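Local coordinates for protein TadZ (Pseudomonas aeruginosa, PDB 4LDA) that probably takes part in pilus assembly and may bind and hydrolyse ATP as a whole protein, this piece being its N-terminal CheY-like domain, at residues D102-G107 with T114-R119. Residues are numbered along the deposited sequence; the frame is centred on the assembly and turned at random.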
loop_
_atom_site.group_PDB
_atom_site.type_symbol
_atom_site.label_atom_id
_atom_site.label_comp_id
_atom_site.label_asym_id
_atom_site.label_seq_id
_atom_site.Cartn_x
_atom_site.Cartn_y
_atom_site.Cartn_z
ATOM N N ASP A 102 6.492 -2.471 4.150
ATOM C CA ASP A 102 7.512 -2.266 3.124
ATOM C C ASP A 102 7.447 -0.827 2.553
ATOM O O ASP A 102 6.462 -0.117 2.783
ATOM C CB ASP A 102 7.339 -3.312 2.003
ATOM C CG ASP A 102 7.375 -4.758 2.487
ATOM O OD1 ASP A 102 6.315 -5.270 2.919
ATOM O OD2 ASP A 102 8.456 -5.381 2.416
ATOM N N PHE A 103 8.520 -0.399 1.842
ATOM C CA PHE A 103 8.661 0.919 1.214
ATOM C C PHE A 103 9.266 0.772 -0.187
ATOM O O PHE A 103 10.353 0.206 -0.331
ATOM C CB PHE A 103 9.562 1.807 2.098
ATOM C CG PHE A 103 9.495 3.288 1.801
ATOM C CD1 PHE A 103 10.154 3.824 0.697
ATOM C CD2 PHE A 103 8.854 4.159 2.674
ATOM C CE1 PHE A 103 10.138 5.184 0.456
ATOM C CE2 PHE A 103 8.803 5.523 2.411
ATOM C CZ PHE A 103 9.457 6.028 1.315
ATOM N N ILE A 104 8.567 1.272 -1.209
ATOM C CA ILE A 104 9.015 1.207 -2.601
ATOM C C ILE A 104 9.058 2.626 -3.160
ATOM O O ILE A 104 8.382 3.517 -2.651
ATOM C CB ILE A 104 8.140 0.252 -3.484
ATOM C CG1 ILE A 104 6.636 0.595 -3.383
ATOM C CG2 ILE A 104 8.405 -1.218 -3.082
ATOM C CD1 ILE A 104 5.693 -0.153 -4.315
ATOM N N THR A 105 9.896 2.840 -4.163
ATOM C CA THR A 105 9.993 4.144 -4.803
ATOM C C THR A 105 9.251 4.057 -6.132
ATOM O O THR A 105 9.382 3.083 -6.882
ATOM C CB THR A 105 11.455 4.631 -4.951
ATOM O OG1 THR A 105 12.032 4.712 -3.654
ATOM C CG2 THR A 105 11.568 6.011 -5.613
ATOM N N TYR A 106 8.436 5.091 -6.387
ATOM C CA TYR A 106 7.684 5.244 -7.620
ATOM C C TYR A 106 8.623 5.183 -8.818
ATOM O O TYR A 106 9.630 5.882 -8.846
ATOM C CB TYR A 106 6.908 6.561 -7.596
ATOM C CG TYR A 106 6.371 6.981 -8.936
ATOM C CD1 TYR A 106 5.435 6.201 -9.607
ATOM C CD2 TYR A 106 6.742 8.191 -9.505
ATOM C CE1 TYR A 106 4.943 6.580 -10.853
ATOM C CE2 TYR A 106 6.249 8.588 -10.741
ATOM C CZ TYR A 106 5.331 7.789 -11.403
ATOM O OH TYR A 106 4.830 8.169 -12.618
ATOM N N GLY A 107 8.313 4.317 -9.765
ATOM C CA GLY A 107 9.133 4.131 -10.951
ATOM C C GLY A 107 10.060 2.941 -10.858
ATOM O O GLY A 107 10.922 2.751 -11.724
ATOM N N THR A 114 5.934 -7.212 -8.348
ATOM C CA THR A 114 5.401 -8.589 -8.407
ATOM C C THR A 114 6.142 -9.470 -7.405
ATOM O O THR A 114 5.527 -10.359 -6.813
ATOM C CB THR A 114 5.470 -9.186 -9.816
ATOM O OG1 THR A 114 6.811 -9.105 -10.281
ATOM C CG2 THR A 114 4.552 -8.494 -10.786
ATOM N N GLY A 115 7.437 -9.198 -7.209
ATOM C CA GLY A 115 8.274 -9.897 -6.246
ATOM C C GLY A 115 7.815 -9.658 -4.826
ATOM O O GLY A 115 7.713 -10.606 -4.037
ATOM N N LEU A 116 7.514 -8.388 -4.500
ATOM C CA LEU A 116 7.003 -7.969 -3.202
ATOM C C LEU A 116 5.647 -8.623 -2.888
ATOM O O LEU A 116 5.449 -9.081 -1.770
ATOM C CB LEU A 116 6.868 -6.437 -3.200
ATOM C CG LEU A 116 6.093 -5.772 -2.045
ATOM C CD1 LEU A 116 6.736 -6.030 -0.712
ATOM C CD2 LEU A 116 5.989 -4.316 -2.262
ATOM N N ILE A 117 4.731 -8.677 -3.872
ATOM C CA ILE A 117 3.394 -9.269 -3.729
ATOM C C ILE A 117 3.520 -10.777 -3.501
ATOM O O ILE A 117 2.784 -11.308 -2.670
ATOM C CB ILE A 117 2.509 -8.925 -4.966
ATOM C CG1 ILE A 117 2.238 -7.413 -5.017
ATOM C CG2 ILE A 117 1.209 -9.728 -5.052
ATOM C CD1 ILE A 117 1.634 -6.704 -3.739
ATOM N N ARG A 118 4.448 -11.453 -4.207
ATOM C CA ARG A 118 4.765 -12.875 -3.992
ATOM C C ARG A 118 5.164 -13.139 -2.553
ATOM O O ARG A 118 4.626 -14.062 -1.920
ATOM C CB ARG A 118 5.934 -13.330 -4.886
ATOM C CG ARG A 118 5.613 -14.020 -6.196
ATOM C CD ARG A 118 6.896 -14.617 -6.779
ATOM N NE ARG A 118 7.364 -15.806 -6.040
ATOM C CZ ARG A 118 8.355 -15.826 -5.148
ATOM N NH1 ARG A 118 9.027 -14.715 -4.862
ATOM N NH2 ARG A 118 8.687 -16.958 -4.541
ATOM N N ARG A 119 6.139 -12.312 -2.052
ATOM C CA ARG A 119 6.707 -12.413 -0.715
ATOM C C ARG A 119 5.642 -12.199 0.349
ATOM O O ARG A 119 5.573 -12.988 1.288
ATOM C CB ARG A 119 7.864 -11.424 -0.502
ATOM C CG ARG A 119 9.140 -11.744 -1.270
ATOM C CD ARG A 119 10.351 -10.926 -0.800
ATOM N NE ARG A 119 10.142 -9.470 -0.707
ATOM C CZ ARG A 119 10.440 -8.594 -1.662
ATOM N NH1 ARG A 119 10.953 -9.008 -2.818
ATOM N NH2 ARG A 119 10.235 -7.296 -1.469
#
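Leu116 lays its methyl CD1 against the carboxylate of Asp102, 3.5 Å from Asp102 CG and at much the same distance from both oxygens, so the methyl meets the group as a whole rather than one oxygen. This is one of two modelled conformers of Asp102, and its details are less certain than the packing on Ile104. The two side chains run past each other in opposite directions, and the Asp102 methylene is part of the overlap, its CB 3.9 Å from Leu116 CD1. An aspartate suits this partly exposed strand start, where its methylene can join the apolar contact. The other branch of the leucine serves Ile104: Leu116 CD2 lies 4.0 Å from Ile104 CG2. Leu116 reaches out from helix 110-121 because chi1 of 168° sets CG opposite the backbone N, and its fork spreads between two residues of strand 102-104. Asp102 and Ile104 are two apart on this extended strand, hence both turn to the helix, while Phe103 between them faces the other way and packs on helix 89-98. A branched aliphatic residue suits the buried helix position, where Leu116 also touches Val81 of the neighbouring strand; beta-branched Ile104 suits the sheet and packs on Val81, Ile83 and Phe53. This is the last beta-alpha unit of the CheY-like fold, packing the helix against an outermost strand of the parallel sheet. On the exposed side of the helix, Arg119 NH2 stays 4.7 Å from Asp102 OD2 in this conformer, too far for a salt bridge. The join therefore rests on van der Waals contact, to which the opposite charges probably add at most a weak, long-range attraction.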